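Side-chain contacts in bifunctional protein PutA (Bdellovibrio bacteriovorus, PDB 5UR2), which probably oxidises L-proline to L-glutamate in two steps, joining a flavin-dependent proline dehydrogenase and an NAD-dependent L-glutamate gamma-semialdehyde dehydrogenase in one chain: residues 301-306 with 357-362; 325-330 with 425-430; 431-436 with 441-446. All coordinates share one frame; numbering follows the deposited sequence.

How the contacts relate
All three contacts lie on the same side of the chain's centre. Contacts 1 and 2 share the modified FAD, and their centres are 10 Å apart. Both send a lysine to the phosphate oxygen O1A, which brings Lys-303 NZ within 4.2 Å of Lys-327 NZ around that anion. Val-357 CB of contact 1 also packs 3.4 Å from Trp-429 CH2 of contact 2. Contact 3 is a layer further out and shares helix 429-434 with contact 2. Trp-429 NE1 probably donates to Leu-443 O at 3.0 Å, and Arg-358 NH1 of contact 1 probably donates to Leu-444 O at 3.1 Å. The predicted aldehyde dehydrogenase active site is elsewhere.

Contact 1: residues 301-306 with 357-362; sequences LVKGAY and VRTLAA. With P5F (N-propargylglycine-modified flavin adenine dinucleotide), chain F.
Lys-303 and Thr-359 reach toward each other and meet tip to tip. Lys-303 NZ donates to Thr-359 OG1 at 2.9 Å, and this bond alone joins 301-306 to 357-362. The lysine CG lies beside its own backbone N (chi1 -72°), and the rest of the chain is fully extended. This carries the ammonium from the end of the strand across to the first turn of the helix. Thr-359 answers with OG1 anti to its carbonyl carbon, which turns the hydroxyl toward the lysine.

The lysine also runs alongside the pyrophosphate of the flavin. NZ donates to O1A of P5F at 2.8 Å and makes a weak bond to O1P. Asp-331 adds a salt bridge to the same NZ. The ammonium therefore has several polar partners in a buried place, which probably helps to balance the phosphate charge.

The next residues hold the rest of the cofactor through backbone atoms. Gly-304 O accepts from the ribose hydroxyl O2B of P5F at 2.7 Å and takes a weak bond from O3'. Ala-305 N donates to the flavin O2 at 2.8 Å. Ala-305 CB rests 3.4 Å from N1 of P5F. Val-302 packs on the opposite face of the flavin ring from Ala-305 CB, with CG1 3.9 Å from C9A and CG2 3.6 Å from N1 of P5F.

Strand 298-302 is the fifth of the eight-stranded proline dehydrogenase barrel, and helix 357-369 follows the sixth. The cofactor lies against the carboxyl ends of these strands, as is typical of a beta-alpha barrel site.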
# COMPACT_ATOMS: atom_id res chain seq x y z
N LEU B 301 -27.80 -41.46 -20.31
CA LEU B 301 -26.60 -40.70 -20.62
C LEU B 301 -27.00 -39.25 -20.91
O LEU B 301 -27.80 -39.00 -21.82
CB LEU B 301 -25.87 -41.34 -21.80
CG LEU B 301 -24.49 -40.79 -22.16
CD1 LEU B 301 -23.48 -40.99 -21.03
CD2 LEU B 301 -24.01 -41.44 -23.46
N VAL B 302 -26.51 -38.32 -20.09
CA VAL B 302 -26.77 -36.90 -20.26
C VAL B 302 -25.42 -36.22 -20.46
O VAL B 302 -24.37 -36.84 -20.36
CB VAL B 302 -27.52 -36.28 -19.07
CG1 VAL B 302 -28.74 -37.10 -18.71
CG2 VAL B 302 -26.61 -36.14 -17.84
N LYS B 303 -25.45 -34.92 -20.75
CA LYS B 303 -24.18 -34.19 -20.74
C LYS B 303 -23.85 -33.67 -19.34
O LYS B 303 -22.80 -34.02 -18.80
CB LYS B 303 -24.19 -33.08 -21.80
CG LYS B 303 -24.10 -33.73 -23.16
CD LYS B 303 -24.12 -32.80 -24.33
CE LYS B 303 -24.30 -33.64 -25.60
NZ LYS B 303 -24.49 -32.82 -26.81
N GLY B 304 -24.75 -32.91 -18.72
CA GLY B 304 -24.54 -32.46 -17.35
C GLY B 304 -25.15 -31.11 -17.04
O GLY B 304 -25.10 -30.20 -17.87
N ALA B 305 -25.73 -30.96 -15.85
CA ALA B 305 -26.52 -29.77 -15.49
C ALA B 305 -25.79 -28.76 -14.61
O ALA B 305 -26.35 -27.70 -14.32
CB ALA B 305 -27.82 -30.20 -14.77
N TYR B 306 -24.59 -29.07 -14.13
CA TYR B 306 -23.97 -28.22 -13.11
C TYR B 306 -22.65 -27.60 -13.58
O TYR B 306 -21.73 -27.41 -12.79
CB TYR B 306 -23.77 -29.01 -11.81
CG TYR B 306 -25.02 -29.75 -11.33
CD1 TYR B 306 -25.97 -29.11 -10.55
CD2 TYR B 306 -25.23 -31.09 -11.65
CE1 TYR B 306 -27.12 -29.77 -10.11
CE2 TYR B 306 -26.37 -31.76 -11.23
CZ TYR B 306 -27.31 -31.10 -10.45
OH TYR B 306 -28.44 -31.76 -10.02
N VAL B 357 -29.24 -32.25 -32.26
CA VAL B 357 -29.50 -33.10 -33.43
C VAL B 357 -28.24 -33.86 -33.85
O VAL B 357 -28.33 -35.02 -34.26
CB VAL B 357 -30.09 -32.27 -34.59
CG1 VAL B 357 -30.11 -33.09 -35.88
CG2 VAL B 357 -31.51 -31.85 -34.27
N ARG B 358 -27.06 -33.23 -33.75
CA ARG B 358 -25.81 -33.95 -34.01
C ARG B 358 -25.67 -35.17 -33.11
O ARG B 358 -25.47 -36.30 -33.60
CB ARG B 358 -24.61 -33.01 -33.83
CG ARG B 358 -23.27 -33.73 -33.58
CD ARG B 358 -22.76 -34.49 -34.81
NE ARG B 358 -21.78 -35.52 -34.45
CZ ARG B 358 -20.93 -36.09 -35.32
NH1 ARG B 358 -20.94 -35.72 -36.59
NH2 ARG B 358 -20.08 -37.02 -34.91
N THR B 359 -25.79 -34.97 -31.79
CA THR B 359 -25.70 -36.06 -30.82
C THR B 359 -26.71 -37.16 -31.13
O THR B 359 -26.37 -38.35 -31.15
CB THR B 359 -25.94 -35.52 -29.41
OG1 THR B 359 -25.04 -34.43 -29.15
CG2 THR B 359 -25.75 -36.63 -28.35
N LEU B 360 -27.97 -36.78 -31.35
CA LEU B 360 -29.00 -37.77 -31.65
C LEU B 360 -28.68 -38.55 -32.92
O LEU B 360 -28.85 -39.77 -32.97
CB LEU B 360 -30.36 -37.08 -31.76
CG LEU B 360 -30.86 -36.36 -30.50
CD1 LEU B 360 -32.09 -35.49 -30.80
CD2 LEU B 360 -31.19 -37.36 -29.43
N ALA B 361 -28.24 -37.85 -33.98
CA ALA B 361 -27.95 -38.52 -35.25
C ALA B 361 -26.76 -39.47 -35.13
O ALA B 361 -26.76 -40.54 -35.75
CB ALA B 361 -27.69 -37.48 -36.35
N ALA B 362 -25.74 -39.09 -34.37
CA ALA B 362 -24.61 -39.99 -34.15
C ALA B 362 -25.06 -41.26 -33.44
O ALA B 362 -24.72 -42.38 -33.84
CB ALA B 362 -23.53 -39.28 -33.34
PA P5F F . -26.06 -29.37 -25.82
O1A P5F F . -25.61 -30.22 -27.06
O2A P5F F . -26.22 -27.94 -26.01
O5B P5F F . -25.12 -29.39 -24.65
C5B P5F F . -25.10 -28.45 -23.59
C4B P5F F . -24.24 -29.02 -22.45
O4B P5F F . -22.86 -29.01 -22.72
C3B P5F F . -24.36 -28.35 -21.11
O3B P5F F . -25.50 -28.71 -20.44
C2B P5F F . -23.13 -28.81 -20.42
O2B P5F F . -23.34 -30.08 -19.91
C1B P5F F . -22.14 -28.88 -21.53
N9A P5F F . -21.29 -27.72 -21.64
C8A P5F F . -21.68 -26.40 -21.83
N7A P5F F . -20.58 -25.64 -21.91
C5A P5F F . -19.44 -26.44 -21.79
C6A P5F F . -18.06 -26.21 -21.78
N6A P5F F . -17.54 -24.88 -21.94
N1A P5F F . -17.20 -27.22 -21.61
C2A P5F F . -17.64 -28.49 -21.46
N3A P5F F . -18.98 -28.75 -21.44
C4A P5F F . -19.88 -27.78 -21.61
N1 P5F F . -28.13 -33.37 -16.02
C2 P5F F . -27.43 -33.89 -14.86
O2 P5F F . -26.18 -33.40 -14.59
N3 P5F F . -28.02 -34.90 -14.03
C4 P5F F . -29.31 -35.43 -14.29
O4 P5F F . -29.83 -36.42 -13.44
C4X P5F F . -30.05 -34.88 -15.50
N5 P5F F . -31.44 -35.25 -15.79
C5X P5F F . -31.90 -35.02 -17.17
C6 P5F F . -33.03 -35.83 -17.72
C7 P5F F . -33.41 -35.67 -19.08
C7M P5F F . -34.56 -36.49 -19.62
C8 P5F F . -32.72 -34.75 -19.93
C8M P5F F . -33.10 -34.56 -21.37
C9 P5F F . -31.65 -33.99 -19.41
C9A P5F F . -31.24 -34.14 -17.99
N10 P5F F . -30.11 -33.37 -17.47
C10 P5F F . -29.46 -33.89 -16.30
C1' P5F F . -29.53 -32.21 -18.19
C2' P5F F . -28.53 -32.63 -19.26
O2' P5F F . -27.42 -33.15 -18.64
C3' P5F F . -28.10 -31.51 -20.21
O3' P5F F . -27.46 -30.53 -19.48
C4' P5F F . -29.23 -30.85 -20.98
O4' P5F F . -30.23 -31.80 -21.14
C5' P5F F . -28.82 -30.17 -22.31
O5' P5F F . -27.87 -30.89 -23.05
P P5F F . -27.88 -31.09 -24.66
O1P P5F F . -27.22 -32.39 -25.25
O2P P5F F . -29.40 -30.83 -24.96
O3P P5F F . -27.39 -29.61 -25.20
C21 P5F F . -32.43 -34.06 -13.68
C22 P5F F . -31.98 -34.76 -14.74
C23 P5F F . -31.97 -34.37 -12.25

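Contact 2: residues 325-330 with 425-430; sequences TNKAES and SNESWL. With P5F (N-propargylglycine-modified flavin adenine dinucleotide), chain F.
Lys-327 packs against Glu-427 and lies over the adenine in the FAD site of the proline dehydrogenase barrel, while Glu-427 sits beyond the ring's N7A side. A type I turn, 425-428, faces the start of helix 327-343. Within it, Ser-425 OG accepts from Glu-427 N, an ST turn.

Chi1 of Lys-327 (-165°) sets CG anti to the backbone N and lays it over one face of the adenine, 3.6 Å from C4A of P5F. The bend at chi2 then turns CD and the rest of the chain toward the phosphates, and NZ donates to O1A of P5F at 2.9 Å. Asp-331 forms a salt bridge with the same NZ.

Glu-427 is also bent at chi2 (-61°). Its CG comes 3.6 Å from N7A of P5F, while OE1 lies 3.6 Å from Lys-327 CB. The carboxylate thus meets the root of the lysine, and OE1 stays 6.5 Å from NZ. Charge pairing does not join the two.

Ser-330 OG donates to N3A of P5F at 2.8 Å. Asn-326 caps its helix: OD1 accepts from Ala-328 N, which lies above the side-chain carbonyl plane. At the other helix start, Trp-429 N donates an almost straight hydrogen bond to O2A of P5F (177°). One water also bridges the segments: it accepts from Lys-327 NZ at 2.8 Å and donates to Glu-427 O at 2.9 Å.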
# COMPACT_ATOMS: atom_id res chain seq x y z
N THR B 325 -13.80 -28.25 -20.05
CA THR B 325 -14.12 -26.84 -20.21
C THR B 325 -14.13 -26.42 -21.68
O THR B 325 -14.32 -25.23 -21.97
CB THR B 325 -13.16 -25.97 -19.38
OG1 THR B 325 -11.81 -26.32 -19.68
CG2 THR B 325 -13.42 -26.21 -17.88
N ASN B 326 -13.99 -27.35 -22.60
CA ASN B 326 -14.26 -27.15 -24.02
C ASN B 326 -15.53 -27.93 -24.35
O ASN B 326 -15.57 -29.15 -24.14
CB ASN B 326 -13.06 -27.61 -24.85
CG ASN B 326 -13.34 -27.70 -26.36
OD1 ASN B 326 -14.38 -27.27 -26.85
ND2 ASN B 326 -12.37 -28.23 -27.09
N LYS B 327 -16.56 -27.24 -24.84
CA LYS B 327 -17.85 -27.91 -24.97
C LYS B 327 -17.80 -29.07 -25.96
O LYS B 327 -18.53 -30.06 -25.81
CB LYS B 327 -18.94 -26.90 -25.35
CG LYS B 327 -20.36 -27.44 -25.13
CD LYS B 327 -21.01 -27.87 -26.47
CE LYS B 327 -22.40 -28.47 -26.26
NZ LYS B 327 -23.01 -28.93 -27.55
N ALA B 328 -16.95 -28.97 -26.99
CA ALA B 328 -16.77 -30.07 -27.92
C ALA B 328 -16.19 -31.31 -27.24
O ALA B 328 -16.46 -32.43 -27.69
CB ALA B 328 -15.89 -29.63 -29.10
N GLU B 329 -15.39 -31.15 -26.17
CA GLU B 329 -14.95 -32.31 -25.40
C GLU B 329 -16.13 -33.07 -24.82
O GLU B 329 -16.14 -34.30 -24.83
CB GLU B 329 -14.01 -31.92 -24.25
CG GLU B 329 -12.60 -31.58 -24.63
CD GLU B 329 -11.74 -31.26 -23.41
OE1 GLU B 329 -12.05 -30.31 -22.66
OE2 GLU B 329 -10.75 -31.99 -23.19
N SER B 330 -17.13 -32.35 -24.29
CA SER B 330 -18.31 -33.03 -23.74
C SER B 330 -19.07 -33.79 -24.83
O SER B 330 -19.43 -34.96 -24.65
CB SER B 330 -19.22 -32.03 -23.04
OG SER B 330 -18.58 -31.49 -21.91
N SER B 425 -27.10 -20.05 -22.92
CA SER B 425 -25.67 -20.32 -22.88
C SER B 425 -25.04 -20.17 -24.26
O SER B 425 -25.63 -20.55 -25.28
CB SER B 425 -25.43 -21.73 -22.33
OG SER B 425 -24.14 -22.20 -22.64
N ASN B 426 -23.81 -19.63 -24.29
CA ASN B 426 -23.09 -19.46 -25.56
C ASN B 426 -22.79 -20.80 -26.22
O ASN B 426 -22.65 -20.86 -27.45
CB ASN B 426 -21.80 -18.69 -25.33
CG ASN B 426 -22.02 -17.19 -25.30
OD1 ASN B 426 -22.63 -16.63 -26.22
ND2 ASN B 426 -21.52 -16.54 -24.25
N GLU B 427 -22.69 -21.87 -25.44
CA GLU B 427 -22.37 -23.19 -25.97
C GLU B 427 -23.60 -24.03 -26.28
O GLU B 427 -23.44 -25.19 -26.65
CB GLU B 427 -21.48 -23.95 -24.98
CG GLU B 427 -20.26 -23.19 -24.52
CD GLU B 427 -19.34 -22.85 -25.68
OE1 GLU B 427 -19.36 -23.57 -26.70
OE2 GLU B 427 -18.58 -21.87 -25.55
N SER B 428 -24.80 -23.49 -26.10
CA SER B 428 -26.01 -24.28 -26.31
C SER B 428 -26.21 -24.61 -27.79
O SER B 428 -26.20 -23.72 -28.65
CB SER B 428 -27.22 -23.52 -25.78
OG SER B 428 -28.42 -24.09 -26.28
N TRP B 429 -26.39 -25.90 -28.10
CA TRP B 429 -26.64 -26.28 -29.49
C TRP B 429 -27.94 -25.68 -30.01
O TRP B 429 -28.00 -25.21 -31.16
CB TRP B 429 -26.66 -27.80 -29.63
CG TRP B 429 -26.67 -28.24 -31.07
CD1 TRP B 429 -25.58 -28.52 -31.85
CD2 TRP B 429 -27.82 -28.43 -31.91
NE1 TRP B 429 -25.98 -28.87 -33.12
CE2 TRP B 429 -27.34 -28.82 -33.19
CE3 TRP B 429 -29.20 -28.30 -31.72
CZ2 TRP B 429 -28.20 -29.09 -34.26
CZ3 TRP B 429 -30.05 -28.56 -32.79
CH2 TRP B 429 -29.55 -28.95 -34.04
N LEU B 430 -29.00 -25.69 -29.19
CA LEU B 430 -30.28 -25.13 -29.61
C LEU B 430 -30.18 -23.64 -29.86
O LEU B 430 -30.79 -23.12 -30.81
CB LEU B 430 -31.34 -25.40 -28.55
CG LEU B 430 -31.85 -26.84 -28.52
CD1 LEU B 430 -32.69 -27.01 -27.28
CD2 LEU B 430 -32.64 -27.14 -29.77
PA P5F F . -26.06 -29.37 -25.82
O1A P5F F . -25.61 -30.22 -27.06
O2A P5F F . -26.22 -27.94 -26.01
O5B P5F F . -25.12 -29.39 -24.65
C5B P5F F . -25.10 -28.45 -23.59
C4B P5F F . -24.24 -29.02 -22.45
O4B P5F F . -22.86 -29.01 -22.72
C3B P5F F . -24.36 -28.35 -21.11
O3B P5F F . -25.50 -28.71 -20.44
C2B P5F F . -23.13 -28.81 -20.42
O2B P5F F . -23.34 -30.08 -19.91
C1B P5F F . -22.14 -28.88 -21.53
N9A P5F F . -21.29 -27.72 -21.64
C8A P5F F . -21.68 -26.40 -21.83
N7A P5F F . -20.58 -25.64 -21.91
C5A P5F F . -19.44 -26.44 -21.79
C6A P5F F . -18.06 -26.21 -21.78
N6A P5F F . -17.54 -24.88 -21.94
N1A P5F F . -17.20 -27.22 -21.61
C2A P5F F . -17.64 -28.49 -21.46
N3A P5F F . -18.98 -28.75 -21.44
C4A P5F F . -19.88 -27.78 -21.61
N1 P5F F . -28.13 -33.37 -16.02
C2 P5F F . -27.43 -33.89 -14.86
O2 P5F F . -26.18 -33.40 -14.59
N3 P5F F . -28.02 -34.90 -14.03
C4 P5F F . -29.31 -35.43 -14.29
O4 P5F F . -29.83 -36.42 -13.44
C4X P5F F . -30.05 -34.88 -15.50
N5 P5F F . -31.44 -35.25 -15.79
C5X P5F F . -31.90 -35.02 -17.17
C6 P5F F . -33.03 -35.83 -17.72
C7 P5F F . -33.41 -35.67 -19.08
C7M P5F F . -34.56 -36.49 -19.62
C8 P5F F . -32.72 -34.75 -19.93
C8M P5F F . -33.10 -34.56 -21.37
C9 P5F F . -31.65 -33.99 -19.41
C9A P5F F . -31.24 -34.14 -17.99
N10 P5F F . -30.11 -33.37 -17.47
C10 P5F F . -29.46 -33.89 -16.30
C1' P5F F . -29.53 -32.21 -18.19
C2' P5F F . -28.53 -32.63 -19.26
O2' P5F F . -27.42 -33.15 -18.64
C3' P5F F . -28.10 -31.51 -20.21
O3' P5F F . -27.46 -30.53 -19.48
C4' P5F F . -29.23 -30.85 -20.98
O4' P5F F . -30.23 -31.80 -21.14
C5' P5F F . -28.82 -30.17 -22.31
O5' P5F F . -27.87 -30.89 -23.05
P P5F F . -27.88 -31.09 -24.66
O1P P5F F . -27.22 -32.39 -25.25
O2P P5F F . -29.40 -30.83 -24.96
O3P P5F F . -27.39 -29.61 -25.20
C21 P5F F . -32.43 -34.06 -13.68
C22 P5F F . -31.98 -34.76 -14.74
C23 P5F F . -31.97 -34.37 -12.25
O HOH W 1 -23.19 -26.63 -29.14

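Contact 3: residues 431-436 with 441-446; sequences RGKFAD and AELLKD
Lys-433, the main partner of Leu-443 across this contact, also covers one face of the Phe-434 ring. Its CG lies 3.5 Å above the ring plane, offset toward the rim. The second flat group is the guanidinium of Arg-431. Asp-436 OD1 sits at its edge and in its plane. Arg-431 NE donates to that oxygen at 3.2 Å in a nearly straight bond (169°), reaching it on the syn side. A weaker bond from NE to OD2 completes the salt bridge. Arg-431 NH1 turns elsewhere and makes a weak bond to Thr-424 O.

The contact between the two segments is nonpolar. Leu-443 and Lys-433 cross at about a right angle. Leu-443 CD1 touches the lysine shaft, 3.7 Å from Lys-433 CD. The other methyl, CD2, reaches the helix backbone, 3.8 Å from Lys-433 N and 4.1 Å from Gly-432 C. Gly-432 thus offers bare main chain to the leucine. Lys-433 leaves its helix with CG anti to the backbone N and then bends at chi2 (74°). The bend keeps the aliphatic part beside the leucine while the ammonium end leads away.

The salt bridge spans the end of helix 429-434. Here Arg-431 O accepts from both Ala-435 N and Asp-436 N, at 2.8 Å and 2.9 Å, and the two donors come from opposite faces of its plane. Arg-431 and Asp-436 are therefore joined by both backbone and side chains.

Helices 429-434 and 440-444 are joined by a short loop, and they follow helix 409-423 and the last barrel strand, 400-406. Helix 6-22 packs against both: Leu-18 meets Lys-433, Met-21 meets Phe-434, and Glu-15 meets Leu-444.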
# COMPACT_ATOMS: atom_id res chain seq x y z
N ARG B 431 -29.45 -22.92 -29.02
CA ARG B 431 -29.24 -21.50 -29.28
C ARG B 431 -28.52 -21.29 -30.61
O ARG B 431 -28.91 -20.42 -31.40
CB ARG B 431 -28.46 -20.84 -28.15
CG ARG B 431 -28.06 -19.42 -28.52
CD ARG B 431 -27.16 -18.79 -27.50
NE ARG B 431 -26.54 -17.59 -28.05
CZ ARG B 431 -25.94 -16.65 -27.32
NH1 ARG B 431 -25.88 -16.77 -26.00
NH2 ARG B 431 -25.39 -15.59 -27.92
N GLY B 432 -27.49 -22.09 -30.88
CA GLY B 432 -26.77 -21.93 -32.14
C GLY B 432 -27.66 -22.11 -33.35
O GLY B 432 -27.51 -21.39 -34.35
N LYS B 433 -28.61 -23.05 -33.27
CA LYS B 433 -29.53 -23.33 -34.37
C LYS B 433 -30.63 -22.27 -34.50
O LYS B 433 -30.88 -21.76 -35.59
CB LYS B 433 -30.15 -24.72 -34.18
CG LYS B 433 -31.42 -24.92 -34.97
CD LYS B 433 -31.20 -25.09 -36.44
CE LYS B 433 -32.53 -25.29 -37.14
NZ LYS B 433 -32.38 -25.06 -38.61
N PHE B 434 -31.32 -21.97 -33.40
CA PHE B 434 -32.54 -21.16 -33.44
C PHE B 434 -32.31 -19.70 -33.11
O PHE B 434 -33.24 -18.90 -33.23
CB PHE B 434 -33.58 -21.75 -32.47
CG PHE B 434 -34.14 -23.07 -32.92
CD1 PHE B 434 -35.03 -23.15 -33.97
CD2 PHE B 434 -33.71 -24.25 -32.33
CE1 PHE B 434 -35.54 -24.37 -34.39
CE2 PHE B 434 -34.22 -25.48 -32.76
CZ PHE B 434 -35.12 -25.54 -33.78
N ALA B 435 -31.11 -19.32 -32.74
CA ALA B 435 -30.89 -17.93 -32.38
C ALA B 435 -29.68 -17.34 -33.07
O ALA B 435 -29.75 -16.20 -33.55
CB ALA B 435 -30.74 -17.78 -30.85
N ASP B 436 -28.56 -18.07 -33.13
CA ASP B 436 -27.35 -17.54 -33.74
C ASP B 436 -27.26 -17.81 -35.24
O ASP B 436 -26.29 -17.38 -35.86
CB ASP B 436 -26.10 -18.12 -33.05
CG ASP B 436 -26.05 -17.79 -31.57
OD1 ASP B 436 -26.63 -16.76 -31.16
OD2 ASP B 436 -25.40 -18.57 -30.83
N ALA B 441 -23.63 -27.17 -41.55
CA ALA B 441 -22.35 -27.88 -41.48
C ALA B 441 -21.70 -27.70 -40.12
O ALA B 441 -21.18 -28.66 -39.54
CB ALA B 441 -21.43 -27.41 -42.60
N GLU B 442 -21.75 -26.48 -39.56
CA GLU B 442 -21.21 -26.26 -38.23
C GLU B 442 -22.03 -27.00 -37.18
O GLU B 442 -21.48 -27.55 -36.22
CB GLU B 442 -21.15 -24.77 -37.92
N LEU B 443 -23.35 -27.05 -37.35
CA LEU B 443 -24.19 -27.70 -36.35
C LEU B 443 -23.98 -29.21 -36.31
O LEU B 443 -24.19 -29.83 -35.27
CB LEU B 443 -25.67 -27.41 -36.61
CG LEU B 443 -26.21 -25.98 -36.39
CD1 LEU B 443 -27.61 -25.87 -37.00
CD2 LEU B 443 -26.24 -25.59 -34.92
N LEU B 444 -23.60 -29.82 -37.43
CA LEU B 444 -23.54 -31.27 -37.52
C LEU B 444 -22.13 -31.83 -37.54
O LEU B 444 -21.97 -33.04 -37.71
CB LEU B 444 -24.28 -31.75 -38.78
CG LEU B 444 -25.78 -31.46 -38.83
CD1 LEU B 444 -26.33 -32.06 -40.10
CD2 LEU B 444 -26.49 -32.06 -37.62
N LYS B 445 -21.11 -30.99 -37.39
CA LYS B 445 -19.73 -31.44 -37.54
C LYS B 445 -19.32 -32.34 -36.38
O LYS B 445 -19.88 -32.31 -35.28
CB LYS B 445 -18.77 -30.25 -37.62
CG LYS B 445 -18.34 -29.73 -36.25
CD LYS B 445 -17.29 -28.63 -36.37
CE LYS B 445 -16.65 -28.32 -35.02
NZ LYS B 445 -17.62 -27.74 -34.04
N ASP B 446 -18.30 -33.15 -36.65
CA ASP B 446 -17.80 -34.09 -35.67
C ASP B 446 -17.14 -33.33 -34.52
O ASP B 446 -16.14 -32.64 -34.75
CB ASP B 446 -16.82 -35.06 -36.36
CG ASP B 446 -16.24 -36.11 -35.42
OD1 ASP B 446 -16.63 -36.15 -34.23
OD2 ASP B 446 -15.42 -36.92 -35.89